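Local coordinates for HRDC domain-containing protein (Bifidobacterium adolescentis ATCC 15703, PDB 3CYM), which is uncharacterised but probably acts as a ribonuclease D-like 3'-5' exonuclease that binds nucleic acid, at residues D73-A78 and S157-P162; H55-V60 and D109-E114; W96-H99 and Q103-P106; G134-T139 and L147-S152; S32-S37 and R89-A94. One frame throughout, in Å; residues are numbered along the deposited sequence.

How the contacts relate
All five contacts belong to the 3'-5' exonuclease domain. From the N terminus, contact 5 opens first, at the end of helix 24-35, and closes on the end of helix 84-91. Contact 2 opens at strand 57-65, inside that loop, and closes at the end of helix 101-111, so the two cross. Contact 1 opens at helix 74-79 and closes on the loop before helix 163-174, crossing both. Contact 3 is nested inside the loops of contacts 1 and 2 and joins strand 95-98 to helix 101-111. Contact 4, nested inside contact 1, follows contact 3 and ties helix 135-143 to the segment 147-152. Contact 1 touches contact 2, and contact 3 touches contacts 2, 4 and 5.

Contact 1: residues D73-A78 and S157-P162; sequences DPQALA and SYRPLP
R159 and D73 reach toward each other from opposite directions and meet in a salt bridge. The guanidinium grips the carboxylate side-on, with NE and NH2 each taking one oxygen. R159 NE lies 2.8 Å from D73 OD2, and R159 NH2 lies 3.0 Å from D73 OD1. The two flat groups are far from coplanar, with their planes 80° apart. D73 OD1 sits in the guanidinium plane, yet both carboxylate oxygens are met from above the carboxylate plane. The other face of D73 OD1 takes the backbone N of A76, 3.3 Å away. D73 is therefore the N-cap of helix 74-79 and the partner of R159 at once. Its CG stands anti to the backbone N (chi1 -176°), which turns the carboxylate toward R159. The arginine chain bends at chi2, and its NH1 bonds back to Y158 O at 3.2 Å. NH2 has a further acceptor in W58 O, so the guanidinium is held on several sides. Q75 crosses R159 at about a right angle, its OE1 3.5 Å from R159 NH2, while its NE2 bonds to E56 and to the backbone O of D57. A leucine in place of R159 would probably leave the buried D73 carboxylate without its charge partner and W58 O without this donor. The contact joins the start of helix 74-79, just after strand 68-72, to the loop that leads into helix 163-174. Strand 57-65 lies beside both segments: Q75 packs on W58, and L161 on L59.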
# COMPACT_ATOMS: atom_id res chain seq x y z
N ASP A 73 -2.05 11.55 -17.36
CA ASP A 73 -1.31 12.44 -16.46
C ASP A 73 -2.31 13.20 -15.58
O ASP A 73 -2.89 14.17 -16.05
CB ASP A 73 -0.49 13.42 -17.31
CG ASP A 73 0.42 14.36 -16.50
OD1 ASP A 73 0.26 14.54 -15.27
OD2 ASP A 73 1.32 14.96 -17.13
N PRO A 74 -2.48 12.79 -14.30
CA PRO A 74 -3.50 13.40 -13.44
C PRO A 74 -3.31 14.91 -13.18
O PRO A 74 -4.28 15.66 -13.22
CB PRO A 74 -3.38 12.62 -12.12
CG PRO A 74 -2.69 11.35 -12.49
CD PRO A 74 -1.73 11.75 -13.57
N GLN A 75 -2.06 15.32 -12.97
CA GLN A 75 -1.71 16.70 -12.64
C GLN A 75 -1.96 17.65 -13.81
O GLN A 75 -2.57 18.70 -13.64
CB GLN A 75 -0.25 16.81 -12.17
CG GLN A 75 0.01 16.19 -10.79
CD GLN A 75 0.02 14.67 -10.80
OE1 GLN A 75 0.24 14.05 -11.84
NE2 GLN A 75 -0.22 14.06 -9.64
N ALA A 76 -1.50 17.26 -15.00
CA ALA A 76 -1.78 18.01 -16.23
C ALA A 76 -3.28 18.08 -16.54
O ALA A 76 -3.76 19.11 -16.99
CB ALA A 76 -1.03 17.42 -17.40
N LEU A 77 -4.00 16.98 -16.29
CA LEU A 77 -5.43 16.92 -16.59
C LEU A 77 -6.27 17.71 -15.60
O LEU A 77 -7.31 18.25 -15.97
CB LEU A 77 -5.93 15.47 -16.68
CG LEU A 77 -5.45 14.59 -17.84
CD1 LEU A 77 -5.93 13.15 -17.66
CD2 LEU A 77 -5.88 15.14 -19.20
N ALA A 78 -5.83 17.78 -14.35
CA ALA A 78 -6.44 18.68 -13.36
C ALA A 78 -6.27 20.16 -13.75
O ALA A 78 -7.20 20.95 -13.62
CB ALA A 78 -5.87 18.42 -11.97
N SER A 157 6.94 11.49 -11.01
CA SER A 157 6.70 12.93 -11.19
C SER A 157 7.57 13.58 -12.26
O SER A 157 7.41 14.76 -12.56
CB SER A 157 6.89 13.67 -9.86
OG SER A 157 8.26 13.72 -9.50
N TYR A 158 8.50 12.81 -12.82
CA TYR A 158 9.40 13.29 -13.87
C TYR A 158 8.60 13.61 -15.14
O TYR A 158 7.88 12.76 -15.65
CB TYR A 158 10.48 12.24 -14.17
CG TYR A 158 11.72 12.76 -14.86
CD1 TYR A 158 11.77 12.92 -16.25
CD2 TYR A 158 12.87 13.08 -14.13
CE1 TYR A 158 12.91 13.41 -16.89
CE2 TYR A 158 14.03 13.57 -14.76
CZ TYR A 158 14.03 13.73 -16.14
OH TYR A 158 15.16 14.20 -16.78
N ARG A 159 8.70 14.85 -15.63
CA ARG A 159 8.09 15.24 -16.91
C ARG A 159 9.15 15.80 -17.86
O ARG A 159 10.04 16.52 -17.43
CB ARG A 159 6.95 16.25 -16.73
CG ARG A 159 5.77 15.78 -15.88
CD ARG A 159 4.91 14.76 -16.61
NE ARG A 159 3.76 14.36 -15.81
CZ ARG A 159 3.76 13.37 -14.92
NH1 ARG A 159 4.85 12.64 -14.69
NH2 ARG A 159 2.64 13.10 -14.26
N PRO A 160 9.09 15.44 -19.16
CA PRO A 160 8.17 14.48 -19.77
C PRO A 160 8.55 13.05 -19.40
O PRO A 160 9.71 12.77 -19.12
CB PRO A 160 8.36 14.72 -21.27
CG PRO A 160 9.73 15.27 -21.40
CD PRO A 160 10.03 16.02 -20.14
N LEU A 161 7.56 12.16 -19.35
CA LEU A 161 7.81 10.76 -19.06
C LEU A 161 8.56 10.11 -20.23
O LEU A 161 8.10 10.21 -21.38
CB LEU A 161 6.52 10.01 -18.76
CG LEU A 161 5.85 10.27 -17.40
CD1 LEU A 161 4.42 9.78 -17.39
CD2 LEU A 161 6.65 9.64 -16.26
N PRO A 162 9.71 9.48 -19.95
CA PRO A 162 10.54 8.76 -20.92
C PRO A 162 9.78 7.60 -21.58
O PRO A 162 8.81 7.10 -21.00
CB PRO A 162 11.68 8.18 -20.07
CG PRO A 162 11.69 8.99 -18.81
CD PRO A 162 10.30 9.45 -18.59

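Contact 2: residues H55-V60 and D109-E114; sequences HEDWLV and DELGME
L111 touches D57 and V60 where helix 101-111 packs against the mixed sheet of the exonuclease fold, a member of the RNase H clan. The helix ends here in a Schellman motif. G112 has positive phi, and its N bonds back to D109 O. The closer-packed part is small and mostly apolar. V60 and L111 reach toward each other tip to tip, and V60 CG2 lies 4.2 Å from L111 CD1. The same methyl of L111 also lies beside the carboxylate, 4.2 Å from D57 OD2, so one branch of the leucine serves both partners. With CG anti to the carbonyl carbon (chi1 -73°), CD1 comes to lie against V60 and D57. W84 of helix 84-91 touches both V60 and L111 and extends this apolar patch. F108 packs on V60 from within the same helix as L111. D57 OD1 has a long, weak ion pair with R47. The looser side lies toward H55 and E110, two exposed residues that do not touch directly. E110 also forms a salt bridge with R211. Between H55 and E110 a single water makes the link: it donates to E110 OE2 at 3.0 Å and, weakly, to H55 O at 3.4 Å.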
# COMPACT_ATOMS: atom_id res chain seq x y z
N HIS A 55 1.14 9.49 -1.38
CA HIS A 55 0.75 8.48 -2.35
C HIS A 55 -0.21 9.06 -3.38
O HIS A 55 -1.22 8.44 -3.73
CB HIS A 55 0.18 7.25 -1.63
CG HIS A 55 1.05 6.76 -0.52
ND1 HIS A 55 2.20 6.03 -0.75
CD2 HIS A 55 0.97 6.92 0.82
CE1 HIS A 55 2.78 5.75 0.40
NE2 HIS A 55 2.05 6.28 1.37
N GLU A 56 0.12 10.26 -3.85
CA GLU A 56 -0.58 10.89 -4.96
C GLU A 56 -0.15 10.19 -6.25
O GLU A 56 1.04 9.91 -6.44
CB GLU A 56 -0.25 12.38 -5.01
CG GLU A 56 -1.02 13.18 -6.05
CD GLU A 56 -0.48 14.60 -6.25
OE1 GLU A 56 0.20 15.13 -5.34
OE2 GLU A 56 -0.73 15.18 -7.33
N ASP A 57 -1.11 9.90 -7.11
CA ASP A 57 -0.82 9.28 -8.38
C ASP A 57 -0.22 10.31 -9.34
O ASP A 57 -0.77 11.39 -9.54
CB ASP A 57 -2.07 8.64 -8.98
CG ASP A 57 -2.62 7.49 -8.15
OD1 ASP A 57 -1.87 6.90 -7.33
OD2 ASP A 57 -3.81 7.14 -8.32
N TRP A 58 0.93 9.97 -9.91
CA TRP A 58 1.56 10.78 -10.94
C TRP A 58 1.34 10.19 -12.33
O TRP A 58 1.76 10.77 -13.35
CB TRP A 58 3.05 10.95 -10.62
CG TRP A 58 3.23 11.97 -9.54
CD1 TRP A 58 3.26 11.75 -8.19
CD2 TRP A 58 3.36 13.38 -9.72
NE1 TRP A 58 3.41 12.93 -7.52
CE2 TRP A 58 3.48 13.95 -8.43
CE3 TRP A 58 3.40 14.22 -10.84
CZ2 TRP A 58 3.65 15.32 -8.23
CZ3 TRP A 58 3.56 15.58 -10.64
CH2 TRP A 58 3.67 16.12 -9.35
N LEU A 59 0.68 9.04 -12.36
CA LEU A 59 0.23 8.42 -13.60
C LEU A 59 -0.91 7.45 -13.30
O LEU A 59 -0.98 6.87 -12.21
CB LEU A 59 1.38 7.70 -14.32
CG LEU A 59 1.11 7.18 -15.75
CD1 LEU A 59 0.75 8.27 -16.75
CD2 LEU A 59 2.30 6.41 -16.25
N VAL A 60 -1.79 7.29 -14.27
CA VAL A 60 -2.95 6.43 -14.15
C VAL A 60 -3.08 5.69 -15.50
O VAL A 60 -3.01 6.30 -16.56
CB VAL A 60 -4.18 7.28 -13.74
CG1 VAL A 60 -5.39 6.85 -14.42
CG2 VAL A 60 -4.37 7.27 -12.22
N ASP A 109 -10.22 6.75 -5.82
CA ASP A 109 -11.27 7.41 -5.04
C ASP A 109 -10.99 8.91 -4.86
O ASP A 109 -11.89 9.74 -5.03
CB ASP A 109 -11.41 6.75 -3.67
CG ASP A 109 -12.42 7.44 -2.78
OD1 ASP A 109 -12.01 8.08 -1.78
OD2 ASP A 109 -13.63 7.36 -3.10
N GLU A 110 -9.74 9.25 -4.57
CA GLU A 110 -9.34 10.64 -4.40
C GLU A 110 -9.39 11.49 -5.66
O GLU A 110 -9.55 12.70 -5.57
CB GLU A 110 -7.99 10.75 -3.70
CG GLU A 110 -8.10 10.53 -2.19
CD GLU A 110 -7.15 11.40 -1.39
OE1 GLU A 110 -7.49 11.73 -0.23
OE2 GLU A 110 -6.07 11.76 -1.92
N LEU A 111 -9.28 10.87 -6.83
CA LEU A 111 -9.48 11.60 -8.09
C LEU A 111 -10.96 11.73 -8.45
O LEU A 111 -11.32 12.53 -9.32
CB LEU A 111 -8.66 10.96 -9.22
CG LEU A 111 -7.14 11.21 -9.14
CD1 LEU A 111 -6.33 10.13 -9.85
CD2 LEU A 111 -6.77 12.59 -9.68
N GLY A 112 -11.81 10.97 -7.77
CA GLY A 112 -13.25 11.03 -7.99
C GLY A 112 -13.78 9.90 -8.86
O GLY A 112 -14.92 9.94 -9.31
N MET A 113 -12.94 8.89 -9.10
CA MET A 113 -13.37 7.71 -9.83
C MET A 113 -14.24 6.82 -8.94
O MET A 113 -14.10 6.82 -7.72
CB MET A 113 -12.16 6.93 -10.37
CG MET A 113 -11.54 7.53 -11.62
SD MET A 113 -9.95 6.79 -12.05
CE MET A 113 -8.85 7.86 -11.19
N GLU A 114 -15.16 6.09 -9.56
CA GLU A 114 -16.08 5.24 -8.82
C GLU A 114 -16.20 3.83 -9.42
O GLU A 114 -17.19 3.54 -10.09
CB GLU A 114 -17.46 5.91 -8.74
CG GLU A 114 -18.22 5.61 -7.45
CD GLU A 114 -19.15 4.40 -7.55
OE1 GLU A 114 -19.05 3.49 -6.69
OE2 GLU A 114 -19.98 4.35 -8.48
O HOH W 1 -3.91 10.48 -3.58

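Contact 3: residues W96-H99 and Q103-P106; sequences WILH and QDLP
Strand 95-98 runs into helix 101-111 through a short turn, and the two segments come closest at L98 and D104, whose CA atoms are 7.9 Å apart. This is the first half of a beta-alpha-beta unit that ends in strand 117-120. L98 carries the apolar contact with its CD2 methyl. That methyl lies 3.9 Å from D104 CB and 4.1 Å from L105 CG, so it meets two successive residues of the helix. Both neighbours are approached at a slant. L98 was modelled in two conformers, so these methyl contacts are certain for one only. L105 starts out pointing past the strand, but the end of its side chain comes nearer to it. W96 meets F108 edge-to-face further along the same helix. The polar side lies next to the metal site. The D104 side chain comes within about 3 Å of a bound sodium ion, near the site formed by D44, E46 and D172. While D104 CB rests against L98, its carboxylate heads for other partners. Its OD1 forms a salt bridge with R47. The ring of H99 is fixed by bonds to T121 and to F133 O, and its backbone O turns to solvent bound between the segments. One water there lies 2.9 Å from H99 O and 2.6 Å from D104 OD2.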
# COMPACT_ATOMS: atom_id res chain seq x y z
N TRP A 96 -13.42 -3.43 -12.88
CA TRP A 96 -12.05 -2.95 -12.86
C TRP A 96 -11.15 -4.12 -12.47
O TRP A 96 -11.41 -4.82 -11.49
CB TRP A 96 -11.92 -1.82 -11.85
CG TRP A 96 -12.61 -0.54 -12.24
CD1 TRP A 96 -13.89 -0.40 -12.69
CD2 TRP A 96 -12.06 0.79 -12.18
NE1 TRP A 96 -14.17 0.92 -12.93
CE2 TRP A 96 -13.07 1.67 -12.63
CE3 TRP A 96 -10.82 1.31 -11.80
CZ2 TRP A 96 -12.87 3.06 -12.70
CZ3 TRP A 96 -10.63 2.69 -11.87
CH2 TRP A 96 -11.65 3.54 -12.31
N ILE A 97 -10.11 -4.36 -13.27
CA ILE A 97 -9.09 -5.34 -12.94
C ILE A 97 -7.87 -4.62 -12.37
O ILE A 97 -7.27 -3.76 -13.03
CB ILE A 97 -8.66 -6.21 -14.14
CG1 ILE A 97 -9.86 -6.73 -14.90
CG2 ILE A 97 -7.82 -7.38 -13.67
CD1 ILE A 97 -9.53 -6.97 -16.33
N LEU A 98 -7.54 -4.97 -11.13
CA LEU A 98 -6.42 -4.39 -10.42
C LEU A 98 -5.62 -5.52 -9.80
O LEU A 98 -6.19 -6.55 -9.42
CB LEU A 98 -6.91 -3.44 -9.32
CG LEU A 98 -7.26 -1.97 -9.63
CD1 LEU A 98 -8.60 -1.82 -10.31
CD2 LEU A 98 -7.26 -1.14 -8.36
N HIS A 99 -4.30 -5.36 -9.74
CA HIS A 99 -3.44 -6.31 -9.04
C HIS A 99 -3.10 -5.67 -7.71
O HIS A 99 -2.41 -4.65 -7.69
CB HIS A 99 -2.17 -6.60 -9.85
CG HIS A 99 -1.37 -7.75 -9.33
ND1 HIS A 99 -1.64 -9.06 -9.67
CD2 HIS A 99 -0.32 -7.80 -8.47
CE1 HIS A 99 -0.79 -9.86 -9.05
NE2 HIS A 99 0.02 -9.12 -8.32
N GLN A 103 -3.86 -1.01 -2.95
CA GLN A 103 -2.85 -0.01 -3.29
C GLN A 103 -3.37 1.16 -4.13
O GLN A 103 -3.03 2.31 -3.85
CB GLN A 103 -1.66 -0.68 -4.00
CG GLN A 103 -0.36 -0.72 -3.20
CD GLN A 103 -0.52 -1.23 -1.77
OE1 GLN A 103 -0.23 -0.50 -0.81
NE2 GLN A 103 -0.98 -2.47 -1.62
N ASP A 104 -4.19 0.88 -5.14
CA ASP A 104 -4.63 1.92 -6.08
C ASP A 104 -6.03 2.48 -5.87
O ASP A 104 -6.35 3.55 -6.39
CB ASP A 104 -4.51 1.46 -7.53
CG ASP A 104 -3.11 1.01 -7.89
OD1 ASP A 104 -2.12 1.57 -7.37
OD2 ASP A 104 -2.99 0.06 -8.69
N LEU A 105 -6.87 1.77 -5.13
CA LEU A 105 -8.23 2.24 -4.88
C LEU A 105 -8.34 3.56 -4.08
O LEU A 105 -9.21 4.37 -4.39
CB LEU A 105 -9.12 1.15 -4.28
CG LEU A 105 -9.60 -0.00 -5.19
CD1 LEU A 105 -10.16 -1.13 -4.35
CD2 LEU A 105 -10.62 0.42 -6.24
N PRO A 106 -7.47 3.78 -3.06
CA PRO A 106 -7.57 5.09 -2.39
C PRO A 106 -7.29 6.29 -3.30
O PRO A 106 -7.99 7.30 -3.21
CB PRO A 106 -6.52 4.99 -1.28
CG PRO A 106 -6.34 3.54 -1.05
CD PRO A 106 -6.44 2.94 -2.41
O HOH W 2 -2.15 -2.30 -9.31
O HOH W 3 -4.09 -1.85 -7.22

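Contact 4: residues G134-T139 and L147-S152; sequences GLAAVT and LAKEHS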
# COMPACT_ATOMS: atom_id res chain seq x y z
N GLY A 134 3.29 -11.61 -7.20
CA GLY A 134 3.50 -10.34 -7.88
C GLY A 134 2.94 -10.44 -9.29
O GLY A 134 2.68 -11.55 -9.78
N LEU A 135 2.77 -9.30 -9.95
CA LEU A 135 2.21 -9.27 -11.31
C LEU A 135 2.97 -10.17 -12.28
O LEU A 135 2.37 -11.01 -12.94
CB LEU A 135 2.10 -7.85 -11.87
CG LEU A 135 1.39 -7.77 -13.23
CD1 LEU A 135 -0.06 -8.29 -13.12
CD2 LEU A 135 1.42 -6.39 -13.87
N ALA A 136 4.29 -10.01 -12.33
CA ALA A 136 5.14 -10.77 -13.24
C ALA A 136 5.04 -12.30 -13.07
O ALA A 136 4.92 -13.03 -14.06
CB ALA A 136 6.59 -10.30 -13.12
N ALA A 137 5.05 -12.77 -11.82
CA ALA A 137 4.94 -14.21 -11.50
C ALA A 137 3.57 -14.79 -11.87
O ALA A 137 3.48 -15.94 -12.33
CB ALA A 137 5.24 -14.45 -10.03
N VAL A 138 2.52 -13.99 -11.68
CA VAL A 138 1.14 -14.34 -12.01
C VAL A 138 0.88 -14.41 -13.53
O VAL A 138 0.23 -15.35 -14.00
CB VAL A 138 0.11 -13.39 -11.29
CG1 VAL A 138 -1.31 -13.53 -11.84
CG2 VAL A 138 0.12 -13.65 -9.80
N THR A 139 1.35 -13.43 -14.29
CA THR A 139 1.16 -13.48 -15.75
C THR A 139 2.01 -14.56 -16.43
O THR A 139 1.61 -15.08 -17.47
CB THR A 139 1.29 -12.10 -16.48
OG1 THR A 139 1.46 -12.33 -17.88
CG2 THR A 139 2.46 -11.33 -16.00
N LEU A 147 7.07 -10.24 -17.99
CA LEU A 147 7.23 -8.79 -17.96
C LEU A 147 8.51 -8.48 -17.18
O LEU A 147 8.65 -8.91 -16.03
CB LEU A 147 6.02 -8.12 -17.29
CG LEU A 147 4.61 -8.43 -17.80
CD1 LEU A 147 3.55 -7.88 -16.84
CD2 LEU A 147 4.37 -7.91 -19.22
N ALA A 148 9.45 -7.77 -17.81
CA ALA A 148 10.67 -7.34 -17.12
C ALA A 148 10.38 -6.05 -16.37
O ALA A 148 10.42 -4.97 -16.96
CB ALA A 148 11.80 -7.14 -18.12
N LYS A 149 10.08 -6.16 -15.08
CA LYS A 149 9.57 -5.03 -14.30
C LYS A 149 10.69 -4.06 -13.89
O LYS A 149 11.16 -4.07 -12.75
CB LYS A 149 8.77 -5.54 -13.11
CG LYS A 149 7.54 -6.37 -13.50
CD LYS A 149 6.29 -5.51 -13.64
CE LYS A 149 5.60 -5.32 -12.29
NZ LYS A 149 4.87 -4.03 -12.20
N GLU A 150 11.10 -3.22 -14.84
CA GLU A 150 12.36 -2.46 -14.77
C GLU A 150 12.27 -1.06 -14.14
O GLU A 150 13.28 -0.57 -13.62
CB GLU A 150 13.01 -2.37 -16.16
CG GLU A 150 13.57 -3.70 -16.68
CD GLU A 150 14.30 -3.58 -18.02
OE1 GLU A 150 15.26 -4.35 -18.24
OE2 GLU A 150 13.91 -2.72 -18.84
N HIS A 151 11.10 -0.43 -14.19
CA HIS A 151 10.95 0.96 -13.76
C HIS A 151 9.98 1.13 -12.59
O HIS A 151 9.27 2.14 -12.50
CB HIS A 151 10.58 1.85 -14.95
CG HIS A 151 11.54 1.74 -16.10
ND1 HIS A 151 12.77 2.37 -16.11
CD2 HIS A 151 11.48 1.03 -17.25
CE1 HIS A 151 13.41 2.07 -17.23
NE2 HIS A 151 12.65 1.26 -17.93
N SER A 152 9.99 0.14 -11.70
CA SER A 152 9.09 0.10 -10.54
C SER A 152 9.37 1.21 -9.52
O SER A 152 8.43 1.79 -8.97
CB SER A 152 9.15 -1.28 -9.86
OG SER A 152 10.40 -1.49 -9.21
O HOH W 4 5.60 -12.00 -16.24
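K149 NZ is gripped by two groups of helix 163-174: it bonds to Y168 OH and forms a salt bridge with D172 OD1. D172 is one of the sodium ligands, so K149 links this contact to the metal site. K149 is the centre of an inverse gamma turn. Its chain bends at chi2 and chi3, and its CE passes 4.3 Å from L135 CB. The methyl of A136 rests 4.1 Å from K149 CG and 3.8 Å from L147 O. No direct hydrogen bond joins the segments; most of the remaining contact is between carbon atoms. L147 CD1 is the central atom. It lies 3.9 Å from L135 CD2, which comes in at a slant, and 3.7 Å from T139 CG2. L147 and T139 cross at about a right angle. The T139 chi1 of 164° puts CG2 between the backbone N and the carbonyl carbon, facing L147. T139 has two conformers, so this contact is less certain. A water accepts from L147 N at 2.9 Å and lies doubtfully close to A136 O. The contact sets the start of helix 135-143 against the chain that follows strand 145-146. Helix 163-174 receives the end of K149, and L135 also packs on L176 and L179 of helix 176-190.

Contact 5: residues S32-S37 and R89-A94; sequences SELASS and RAVGDA
L34 and A35 pack against A90 and V91 where two helices end close together. The apolar contacts come first. L34 and V91 lie side by side, pointing the same way, and L34 CD1 is 4.0 Å from V91 CG2. With chi1 at 166°, V91 CG1 is anti to the backbone N and CG2 is beside it, next to L34 CD1. A35 CB lies 4.1 Å from A90 CB, and A90 CB is 4.3 Å from L34 CB. Small side chains allow a near approach: the CA atoms of A35 and A90 are 4.3 Å apart. The backbone adds a CA-H...O contact, with A35 CA 3.3 Å from A90 O and an angle of 150° at the hydrogen. No hydrogen bond crosses between the segments. S37 OG donates to E33 O at 2.6 Å, tying the chain back to the last turn of its helix. In segment 89-94, G92 leaves the helix with positive phi, and a type II' turn runs from V91 to A94 into strand 95-98. The C-terminal ends of helices 24-35 and 84-91 thus pack at A35 and A90 over the mixed sheet of the RNase H-like exonuclease fold, where L34 and V91 both touch L41 of strand 40-47.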
# COMPACT_ATOMS: atom_id res chain seq x y z
N SER A 32 -14.48 8.76 -24.77
CA SER A 32 -15.35 8.31 -25.87
C SER A 32 -15.05 6.90 -26.33
O SER A 32 -15.96 6.10 -26.57
CB SER A 32 -15.22 9.26 -27.06
OG SER A 32 -16.09 10.36 -26.92
N GLU A 33 -13.76 6.60 -26.47
CA GLU A 33 -13.29 5.27 -26.85
C GLU A 33 -13.60 4.22 -25.78
O GLU A 33 -13.91 3.07 -26.10
CB GLU A 33 -11.80 5.30 -27.16
CG GLU A 33 -11.44 6.13 -28.38
CD GLU A 33 -11.95 5.52 -29.66
OE1 GLU A 33 -12.79 6.15 -30.34
OE2 GLU A 33 -11.51 4.39 -29.97
N LEU A 34 -13.52 4.64 -24.51
CA LEU A 34 -13.90 3.78 -23.39
C LEU A 34 -15.39 3.52 -23.34
O LEU A 34 -15.82 2.47 -22.90
CB LEU A 34 -13.47 4.40 -22.06
CG LEU A 34 -11.98 4.40 -21.70
CD1 LEU A 34 -11.82 4.99 -20.33
CD2 LEU A 34 -11.35 3.01 -21.77
N ALA A 35 -16.17 4.51 -23.79
CA ALA A 35 -17.62 4.43 -23.82
C ALA A 35 -18.07 3.52 -24.95
O ALA A 35 -19.11 2.86 -24.86
CB ALA A 35 -18.22 5.82 -23.97
N SER A 36 -17.24 3.49 -26.00
CA SER A 36 -17.46 2.68 -27.19
C SER A 36 -16.94 1.25 -27.05
O SER A 36 -17.13 0.42 -27.95
CB SER A 36 -16.82 3.37 -28.40
OG SER A 36 -17.04 2.66 -29.60
N SER A 37 -16.29 0.95 -25.93
CA SER A 37 -15.65 -0.35 -25.74
C SER A 37 -16.48 -1.33 -24.91
O SER A 37 -17.47 -0.93 -24.31
CB SER A 37 -14.26 -0.17 -25.14
OG SER A 37 -13.41 0.50 -26.06
N ARG A 89 -18.81 7.86 -16.29
CA ARG A 89 -19.96 7.72 -17.18
C ARG A 89 -19.59 6.90 -18.41
O ARG A 89 -20.40 6.10 -18.89
CB ARG A 89 -20.50 9.10 -17.56
CG ARG A 89 -21.06 9.88 -16.35
CD ARG A 89 -21.85 11.12 -16.72
NE ARG A 89 -21.07 12.08 -17.50
CZ ARG A 89 -21.28 12.35 -18.78
NH1 ARG A 89 -22.26 11.75 -19.44
NH2 ARG A 89 -20.51 13.23 -19.40
N ALA A 90 -18.36 7.09 -18.88
CA ALA A 90 -17.83 6.32 -20.00
C ALA A 90 -17.67 4.82 -19.67
O ALA A 90 -17.91 3.97 -20.53
CB ALA A 90 -16.50 6.90 -20.43
N VAL A 91 -17.27 4.52 -18.44
CA VAL A 91 -16.95 3.15 -18.02
C VAL A 91 -18.18 2.44 -17.44
O VAL A 91 -18.40 1.23 -17.66
CB VAL A 91 -15.75 3.17 -17.01
CG1 VAL A 91 -15.57 1.85 -16.28
CG2 VAL A 91 -14.46 3.56 -17.73
N GLY A 92 -18.98 3.19 -16.70
CA GLY A 92 -20.20 2.65 -16.10
C GLY A 92 -19.92 1.66 -14.99
O GLY A 92 -19.09 1.93 -14.11
N ASP A 93 -20.59 0.52 -15.05
CA ASP A 93 -20.52 -0.48 -14.00
C ASP A 93 -19.60 -1.63 -14.40
O ASP A 93 -19.74 -2.75 -13.90
CB ASP A 93 -21.93 -1.00 -13.65
CG ASP A 93 -22.53 -1.87 -14.74
OD1 ASP A 93 -23.30 -2.80 -14.41
OD2 ASP A 93 -22.24 -1.64 -15.94
N ALA A 94 -18.66 -1.34 -15.30
CA ALA A 94 -17.67 -2.30 -15.78
C ALA A 94 -16.74 -2.76 -14.67
O ALA A 94 -16.50 -2.04 -13.69
CB ALA A 94 -16.86 -1.71 -16.94